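Endoglucanase (PDB 1WC2) hydrolyses internal beta-1,4-glucosidic linkages in cellulose and related beta-glucans, acting on soluble carboxymethylcellulose, and also has expansin activity. Local coordinates at residues Asn1-Ser5 against Thr78-Pro83; Gln54-Asp58 against His68-Ile73; Leu93-Phe97 against Val140-Trp145. All coordinates share one frame; numbering follows the deposited sequence.

Interaction 1 of 3, residues Asn1-Ser5 against Thr78-Pro83; sequences NQKCS and TGGYVP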
loop_
_atom_site.group_PDB
_atom_site.type_symbol
_atom_site.label_atom_id
_atom_site.label_comp_id
_atom_site.label_asym_id
_atom_site.label_seq_id
_atom_site.Cartn_x
_atom_site.Cartn_y
_atom_site.Cartn_z
ATOM N N ASN A 1 -10.073 -13.911 9.982
ATOM C CA ASN A 1 -9.399 -14.038 11.296
ATOM C C ASN A 1 -8.000 -13.415 11.265
ATOM O O ASN A 1 -7.249 -13.634 10.306
ATOM C CB ASN A 1 -9.292 -15.520 11.685
ATOM C CG ASN A 1 -8.562 -16.356 10.621
ATOM O OD1 ASN A 1 -8.893 -16.292 9.436
ATOM N ND2 ASN A 1 -7.556 -17.124 11.044
ATOM N N GLN A 2 -7.651 -12.663 12.308
ATOM C CA GLN A 2 -6.317 -12.082 12.424
ATOM C C GLN A 2 -5.339 -13.136 12.948
ATOM O O GLN A 2 -5.489 -13.636 14.067
ATOM C CB GLN A 2 -6.335 -10.866 13.356
ATOM C CG GLN A 2 -7.191 -9.713 12.846
ATOM C CD GLN A 2 -7.139 -8.525 13.788
ATOM O OE1 GLN A 2 -7.896 -8.446 14.756
ATOM N NE2 GLN A 2 -6.223 -7.617 13.531
ATOM N N LYS A 3 -4.344 -13.475 12.137
ATOM C CA LYS A 3 -3.286 -14.402 12.547
ATOM C C LYS A 3 -2.089 -13.681 13.173
ATOM O O LYS A 3 -1.299 -14.309 13.882
ATOM C CB LYS A 3 -2.833 -15.256 11.368
ATOM C CG LYS A 3 -3.944 -16.157 10.816
ATOM C CD LYS A 3 -3.529 -16.953 9.580
ATOM C CE LYS A 3 -2.538 -18.065 9.907
ATOM N NZ LYS A 3 -2.183 -18.844 8.686
ATOM N N CYS A 4 -1.937 -12.385 12.901
ATOM C CA CYS A 4 -0.927 -11.568 13.566
ATOM C C CYS A 4 -1.391 -11.236 14.982
ATOM O O CYS A 4 -2.599 -11.128 15.227
ATOM C CB CYS A 4 -0.690 -10.277 12.791
ATOM S SG CYS A 4 -0.194 -10.509 11.066
ATOM N N SER A 5 -0.436 -11.073 15.895
ATOM C CA SER A 5 -0.737 -10.816 17.308
ATOM C C SER A 5 0.287 -9.864 17.903
ATOM O O SER A 5 1.366 -9.655 17.349
ATOM C CB SER A 5 -0.772 -12.118 18.113
ATOM O OG SER A 5 0.464 -12.770 18.079
ATOM N N THR A 78 -0.684 -13.763 5.102
ATOM C CA THR A 78 -0.604 -14.656 6.254
ATOM C C THR A 78 -1.623 -15.793 6.175
ATOM O O THR A 78 -1.474 -16.797 6.874
ATOM C CB THR A 78 -0.871 -13.913 7.564
ATOM O OG1 THR A 78 -2.222 -13.424 7.547
ATOM C CG2 THR A 78 0.073 -12.713 7.761
ATOM N N GLY A 79 -2.654 -15.620 5.348
ATOM C CA GLY A 79 -3.830 -16.469 5.353
ATOM C C GLY A 79 -5.014 -15.843 6.089
ATOM O O GLY A 79 -6.147 -16.321 5.947
ATOM N N GLY A 80 -4.769 -14.802 6.889
ATOM C CA GLY A 80 -5.809 -14.138 7.665
ATOM C C GLY A 80 -6.388 -12.897 7.005
ATOM O O GLY A 80 -6.038 -12.536 5.884
ATOM N N TYR A 81 -7.286 -12.252 7.738
ATOM C CA TYR A 81 -8.013 -11.070 7.295
ATOM C C TYR A 81 -8.757 -10.517 8.519
ATOM O O TYR A 81 -8.987 -11.236 9.489
ATOM C CB TYR A 81 -8.982 -11.411 6.145
ATOM C CG TYR A 81 -10.036 -12.444 6.501
ATOM C CD1 TYR A 81 -11.294 -12.054 6.968
ATOM C CD2 TYR A 81 -9.780 -13.810 6.385
ATOM C CE1 TYR A 81 -12.271 -12.994 7.305
ATOM C CE2 TYR A 81 -10.763 -14.763 6.725
ATOM C CZ TYR A 81 -11.997 -14.339 7.175
ATOM O OH TYR A 81 -12.970 -15.259 7.502
ATOM N N VAL A 82 -9.131 -9.245 8.486
ATOM C CA VAL A 82 -9.907 -8.653 9.570
ATOM C C VAL A 82 -11.361 -9.111 9.442
ATOM O O VAL A 82 -11.957 -8.914 8.379
ATOM C CB VAL A 82 -9.809 -7.123 9.538
ATOM C CG1 VAL A 82 -10.788 -6.505 10.537
ATOM C CG2 VAL A 82 -8.376 -6.684 9.830
ATOM N N PRO A 83 -11.943 -9.739 10.482
ATOM C CA PRO A 83 -13.333 -10.210 10.391
ATOM C C PRO A 83 -14.301 -9.116 9.928
ATOM O O PRO A 83 -14.276 -7.982 10.423
ATOM C CB PRO A 83 -13.639 -10.676 11.819
ATOM C CG PRO A 83 -12.333 -11.090 12.357
ATOM C CD PRO A 83 -11.351 -10.097 11.788
HETATM O O HOH W 1 -12.618 -14.612 10.792
#

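Interaction 2 of 3, residues Gln54-Asp58 against His68-Ile73; sequences QMYFD and HCGQCI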
loop_
_atom_site.group_PDB
_atom_site.type_symbol
_atom_site.label_atom_id
_atom_site.label_comp_id
_atom_site.label_asym_id
_atom_site.label_seq_id
_atom_site.Cartn_x
_atom_site.Cartn_y
_atom_site.Cartn_z
ATOM N N GLN A 54 -0.696 7.646 6.541
ATOM C CA GLN A 54 -0.009 8.940 6.623
ATOM C C GLN A 54 1.396 8.895 7.212
ATOM O O GLN A 54 2.330 9.423 6.605
ATOM C CB GLN A 54 -0.862 9.943 7.421
ATOM C CG GLN A 54 -0.138 11.285 7.731
ATOM C CD GLN A 54 0.095 12.167 6.496
ATOM O OE1 GLN A 54 -0.849 12.799 6.000
ATOM N NE2 GLN A 54 1.337 12.225 6.006
ATOM N N MET A 55 1.562 8.344 8.403
ATOM C CA MET A 55 2.879 8.452 9.040
ATOM C C MET A 55 3.961 7.642 8.313
ATOM O O MET A 55 5.143 8.002 8.368
ATOM C CB MET A 55 2.807 8.036 10.510
ATOM C CG MET A 55 2.310 9.124 11.426
ATOM S SD MET A 55 3.507 10.472 11.537
ATOM C CE MET A 55 4.780 9.845 12.129
ATOM N N TYR A 56 3.571 6.581 7.603
ATOM C CA TYR A 56 4.511 5.888 6.717
ATOM C C TYR A 56 4.775 6.653 5.415
ATOM O O TYR A 56 5.923 6.745 4.951
ATOM C CB TYR A 56 4.074 4.436 6.408
ATOM C CG TYR A 56 5.249 3.662 5.824
ATOM C CD1 TYR A 56 6.243 3.147 6.659
ATOM C CD2 TYR A 56 5.434 3.526 4.445
ATOM C CE1 TYR A 56 7.366 2.512 6.154
ATOM C CE2 TYR A 56 6.566 2.877 3.925
ATOM C CZ TYR A 56 7.524 2.374 4.795
ATOM O OH TYR A 56 8.668 1.748 4.321
ATOM N N PHE A 57 3.735 7.224 4.827
ATOM C CA PHE A 57 3.903 8.081 3.654
ATOM C C PHE A 57 4.961 9.166 3.918
ATOM O O PHE A 57 5.872 9.402 3.104
ATOM C CB PHE A 57 2.540 8.698 3.286
ATOM C CG PHE A 57 2.578 9.624 2.088
ATOM C CD1 PHE A 57 2.515 9.121 0.798
ATOM C CD2 PHE A 57 2.695 10.994 2.261
ATOM C CE1 PHE A 57 2.557 9.989 -0.298
ATOM C CE2 PHE A 57 2.734 11.856 1.170
ATOM C CZ PHE A 57 2.672 11.361 -0.102
ATOM N N ASP A 58 4.823 9.818 5.065
ATOM C CA ASP A 58 5.743 10.864 5.497
ATOM C C ASP A 58 5.580 11.121 6.997
ATOM O O ASP A 58 4.511 11.548 7.449
ATOM C CB ASP A 58 5.494 12.179 4.756
ATOM C CG ASP A 58 6.642 13.128 4.936
ATOM O OD1 ASP A 58 6.555 13.999 5.846
ATOM O OD2 ASP A 58 7.670 13.003 4.231
ATOM N N HIS A 68 8.302 8.332 1.454
ATOM C CA HIS A 68 8.192 6.994 0.896
ATOM C C HIS A 68 7.463 6.925 -0.443
ATOM O O HIS A 68 7.166 5.837 -0.916
ATOM C CB HIS A 68 7.664 6.020 1.962
ATOM C CG HIS A 68 8.678 5.757 3.037
ATOM N ND1 HIS A 68 8.386 5.778 4.384
ATOM C CD2 HIS A 68 10.009 5.518 2.947
ATOM C CE1 HIS A 68 9.488 5.529 5.072
ATOM N NE2 HIS A 68 10.487 5.372 4.223
ATOM N N CYS A 69 7.235 8.074 -1.081
ATOM C CA CYS A 69 6.801 8.068 -2.481
ATOM C C CYS A 69 7.785 7.268 -3.342
ATOM O O CYS A 69 8.995 7.466 -3.251
ATOM C CB CYS A 69 6.725 9.493 -3.036
ATOM S SG CYS A 69 5.196 10.385 -2.657
ATOM N N GLY A 70 7.252 6.404 -4.192
ATOM C CA GLY A 70 8.062 5.611 -5.114
ATOM C C GLY A 70 8.691 4.354 -4.533
ATOM O O GLY A 70 9.343 3.594 -5.267
ATOM N N GLN A 71 8.529 4.124 -3.228
ATOM C CA GLN A 71 9.113 2.950 -2.593
ATOM C C GLN A 71 8.232 1.744 -2.897
ATOM O O GLN A 71 7.000 1.845 -2.890
ATOM C CB GLN A 71 9.207 3.152 -1.084
ATOM C CG GLN A 71 9.991 2.067 -0.389
ATOM C CD GLN A 71 10.060 2.282 1.104
ATOM O OE1 GLN A 71 9.026 2.285 1.781
ATOM N NE2 GLN A 71 11.276 2.448 1.633
ATOM N N CYS A 72 8.867 0.599 -3.154
ATOM C CA CYS A 72 8.142 -0.650 -3.367
ATOM C C CYS A 72 8.138 -1.519 -2.110
ATOM O O CYS A 72 9.173 -1.684 -1.436
ATOM C CB CYS A 72 8.711 -1.421 -4.561
ATOM S SG CYS A 72 8.292 -0.642 -6.148
ATOM N N ILE A 73 6.956 -2.054 -1.822
ATOM C CA ILE A 73 6.682 -2.887 -0.659
ATOM C C ILE A 73 6.160 -4.241 -1.140
ATOM O O ILE A 73 5.136 -4.315 -1.815
ATOM C CB ILE A 73 5.601 -2.243 0.253
ATOM C CG1 ILE A 73 5.952 -0.802 0.633
ATOM C CG2 ILE A 73 5.344 -3.153 1.469
ATOM C CD1 ILE A 73 7.149 -0.678 1.472
#

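Interaction 3 of 3, residues Leu93-Phe97 against Val140-Trp145; sequences LSKTF and VTGMGW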
loop_
_atom_site.group_PDB
_atom_site.type_symbol
_atom_site.label_atom_id
_atom_site.label_comp_id
_atom_site.label_asym_id
_atom_site.label_seq_id
_atom_site.Cartn_x
_atom_site.Cartn_y
_atom_site.Cartn_z
ATOM N N LEU A 93 1.067 -16.182 -0.613
ATOM C CA LEU A 93 0.992 -15.466 -1.879
ATOM C C LEU A 93 1.673 -14.115 -1.707
ATOM O O LEU A 93 1.612 -13.514 -0.629
ATOM C CB LEU A 93 -0.451 -15.247 -2.303
ATOM C CG LEU A 93 -1.299 -16.508 -2.514
ATOM C CD1 LEU A 93 -2.717 -16.111 -2.852
ATOM C CD2 LEU A 93 -0.722 -17.374 -3.607
ATOM N N SER A 94 2.301 -13.619 -2.764
ATOM C CA SER A 94 3.012 -12.352 -2.656
ATOM C C SER A 94 3.096 -11.555 -3.950
ATOM O O SER A 94 3.384 -12.112 -5.020
ATOM C CB SER A 94 4.432 -12.570 -2.127
ATOM O OG SER A 94 5.256 -13.174 -3.106
ATOM N N LYS A 95 2.902 -10.244 -3.815
ATOM C CA LYS A 95 3.084 -9.292 -4.901
ATOM C C LYS A 95 3.703 -8.022 -4.307
ATOM O O LYS A 95 3.611 -7.784 -3.093
ATOM C CB LYS A 95 1.751 -8.932 -5.581
ATOM C CG LYS A 95 1.101 -10.042 -6.412
ATOM C CD LYS A 95 1.944 -10.465 -7.602
ATOM C CE LYS A 95 1.209 -11.462 -8.498
ATOM N NZ LYS A 95 2.084 -12.019 -9.560
ATOM N N THR A 96 4.295 -7.206 -5.172
ATOM C CA THR A 96 4.954 -5.968 -4.775
ATOM C C THR A 96 4.192 -4.747 -5.315
ATOM O O THR A 96 3.807 -4.707 -6.498
ATOM C CB THR A 96 6.406 -5.982 -5.275
ATOM O OG1 THR A 96 7.150 -6.989 -4.577
ATOM C CG2 THR A 96 7.131 -4.665 -4.991
ATOM N N PHE A 97 4.007 -3.755 -4.446
ATOM C CA PHE A 97 3.234 -2.554 -4.728
ATOM C C PHE A 97 4.120 -1.326 -4.588
ATOM O O PHE A 97 4.838 -1.177 -3.602
ATOM C CB PHE A 97 2.040 -2.453 -3.762
ATOM C CG PHE A 97 1.078 -3.605 -3.877
ATOM C CD1 PHE A 97 1.358 -4.818 -3.263
ATOM C CD2 PHE A 97 -0.094 -3.488 -4.611
ATOM C CE1 PHE A 97 0.503 -5.902 -3.395
ATOM C CE2 PHE A 97 -0.963 -4.575 -4.736
ATOM C CZ PHE A 97 -0.660 -5.780 -4.128
ATOM N N VAL A 140 -6.135 -6.835 -7.871
ATOM C CA VAL A 140 -5.954 -7.474 -6.568
ATOM C C VAL A 140 -7.027 -8.540 -6.309
ATOM O O VAL A 140 -6.698 -9.674 -6.002
ATOM C CB VAL A 140 -5.861 -6.438 -5.416
ATOM C CG1 VAL A 140 -5.636 -7.130 -4.072
ATOM C CG2 VAL A 140 -4.728 -5.442 -5.692
ATOM N N THR A 141 -8.316 -8.208 -6.459
ATOM C CA THR A 141 -9.367 -9.212 -6.232
ATOM C C THR A 141 -9.340 -10.345 -7.267
ATOM O O THR A 141 -9.795 -11.439 -6.966
ATOM C CB THR A 141 -10.763 -8.607 -6.188
ATOM O OG1 THR A 141 -10.921 -7.664 -7.257
ATOM C CG2 THR A 141 -10.996 -7.832 -4.882
ATOM N N GLY A 142 -8.775 -10.109 -8.454
ATOM C CA GLY A 142 -8.614 -11.156 -9.452
ATOM C C GLY A 142 -7.727 -12.298 -8.972
ATOM O O GLY A 142 -7.854 -13.431 -9.457
ATOM N N MET A 143 -6.818 -11.996 -8.027
ATOM C CA MET A 143 -5.965 -13.000 -7.385
ATOM C C MET A 143 -6.611 -13.654 -6.164
ATOM O O MET A 143 -5.971 -14.434 -5.469
ATOM C CB MET A 143 -4.670 -12.364 -6.877
ATOM C CG MET A 143 -3.859 -11.649 -7.897
ATOM S SD MET A 143 -2.232 -11.148 -7.263
ATOM C CE MET A 143 -2.644 -9.827 -6.105
ATOM N N GLY A 144 -7.864 -13.324 -5.874
ATOM C CA GLY A 144 -8.506 -13.834 -4.677
ATOM C C GLY A 144 -8.103 -13.098 -3.406
ATOM O O GLY A 144 -8.372 -13.577 -2.311
ATOM N N TRP A 145 -7.454 -11.945 -3.548
ATOM C CA TRP A 145 -7.079 -11.131 -2.383
ATOM C C TRP A 145 -8.218 -10.152 -2.019
ATOM O O TRP A 145 -8.400 -9.108 -2.674
ATOM C CB TRP A 145 -5.827 -10.306 -2.667
ATOM C CG TRP A 145 -4.493 -11.014 -2.785
ATOM C CD1 TRP A 145 -4.233 -12.278 -3.262
ATOM C CD2 TRP A 145 -3.216 -10.422 -2.509
ATOM N NE1 TRP A 145 -2.876 -12.509 -3.248
ATOM C CE2 TRP A 145 -2.228 -11.384 -2.798
ATOM C CE3 TRP A 145 -2.807 -9.166 -2.020
ATOM C CZ2 TRP A 145 -0.860 -11.130 -2.621
ATOM C CZ3 TRP A 145 -1.457 -8.913 -1.847
ATOM C CH2 TRP A 145 -0.500 -9.893 -2.141
#

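Interaction 1 of 3, residues Asn1-Ser5 against Thr78-Pro83
K3 reaches across to the corner at G79, just after strand 72-78 ends at T78, and its side chain can be followed atom by atom. CB leaves the backbone in the direction of the 78-83 segment. K3 CG passes G80 CA at 4.2 Å. K3 CD already approaches T78 O and also lies 3.7 Å from G80 N, alongside the peptide that turns the corner, and a bend at chi3 (71°) then directs CE and NZ back to T78. CE is in van der Waals contact with T78 O, and K3 NZ donates to T78 O at 2.8 Å, with a C=O...N angle of 158°. The ammonium group also forms a salt bridge with E91, so a carbonyl and a carboxylate probably balance its charge together.

The corner has its own brace: T78 OG1 accepts from G80 N at 3.0 Å, which makes an ST turn, and E149 also bonds this hydroxyl. Here the N-terminal tail of the GH45 enzyme lies against the outgoing end of strand 72-78, part of its double-psi beta-barrel. Two backbone bonds join N1 and Y81 reciprocally. N1 N donates to Y81 O, while Y81 N reaches N1 O at 2.9 Å from well above the carbonyl plane (53° out of it).

N1 N also sits 3.3 Å above the centre of the Y81 ring, a placement that would suit a charged amino terminus, and a water accepts from it. The N1 amide stands nearly perpendicular to that ring, its OD1 3.6 Å from Y81 CE2. Further along the tail, C4 SG, disulfide-bonded to C16, touches T78 CG2, and both residues pack on Y11 of strand 10-11.

Interaction 2 of 3, residues Gln54-Asp58 against His68-Ile73
Y56 and H68 form an offset stack, with ring centroids 4.2 Å apart and planes at 18°. The stack fastens the short helix 54-57 to the loop that leads into strand 72-78 of the double-psi beta-barrel. In that loop H68 to Q71 form a type II beta turn, which brings the H68 and Q71 side chains to the same tyrosine.

The tight part of the contact centres on H68. Its ND1 lies over one face of the Y56 ring, displaced toward the rim, and H68 ND1 also donates to Y56 O at 2.7 Å. The acceptor lies close to the imidazole plane and the N-H...O angle is 157°. One residue therefore supplies both the ring face and the carbonyl, and this pair of restraints fixes the rotation of the imidazole. The H68 backbone adds a nearly straight bond, N to F57 O, so two successive carbonyls at the end of the helix are taken up by a single histidine. At the phenol end, CG of Y56 is anti to the backbone N (chi1 -164°), which carries OH past the imidazole to the last residue of the turn, where Y56 OH donates to Q71 OE1 at 2.6 Å. OE1 lies at the edge of the ring, near its plane.

I73 is the looser part: its CD1 approaches no closer than 4.0 Å to Y56 OH, and the I73 side chain also packs on W152 and V154 of strand 148-155. H68 and Q71 remain partly exposed, whereas Y56 and F57 are buried, so the solvent side belongs to the turn. Where this turn meets the buried F57 ring the contact is close but oblique: C69, disulfide-bonded to C30, brings its SG 3.6 Å from F57 CE1.

Interaction 3 of 3, residues Leu93-Phe97 against Val140-Trp145
W145 projects toward L93, K95 and F97, alternate residues whose side chains point to the same side at the start of strand 94-100. The contact joins this strand of the double-psi beta-barrel to the 3-10 turn 141-143 in the loop between strands 129-134 and 148-155. No hydrogen bond crosses it.

Among the apolar contacts, L93 and the indole run antiparallel, side by side, with L93 CD1 4.1 Å from W145 CD1 and in van der Waals contact with NE1 as well. Two groups meet the F97 ring near its plane: W145 CZ3, 3.9 Å from F97 CE1, and V140 CG2, 4.0 Å from F97 CE2. The phenyl is thus gripped by its edge, while its ring also meets F48. V140 and F97 both rest on L133 of strand 129-134.

Contacts of the M143 thioether form a second group. A bend at chi3 (-71°) folds its end back, so that within 140-145 the CE methyl caps the W145 indole, 3.6 Å above its plane. Across the contact, K95 bends at chi2 (-63°); its ammonium forms a salt bridge with D164, leaving the aliphatic chain to pass the sulfur, with M143 SD 3.6 Å from K95 CG and 3.7 Å from K95 CE.

In the fold
The three contacts brace different parts of one barrel. Along the chain, interaction 2 is nested inside the long loop closed by interaction 1, and interaction 3 opens after both. Interactions 2 and 3 have centres 19 Å apart on opposite sides of the chain's centre, yet they meet through neighbouring antiparallel strands 72-78 and 94-100, where I73 N lies 2.9 Å from F97 O, a probable hydrogen bond. Interaction 1, centred 23 Å from interaction 2 and 16 Å from interaction 3, touches neither. Thus a helix and a loop pack on neighbouring strands of one sheet, which also carries D132, the probable proton donor, and the N-terminal tail closes on the corner where strand 72-78 leaves it.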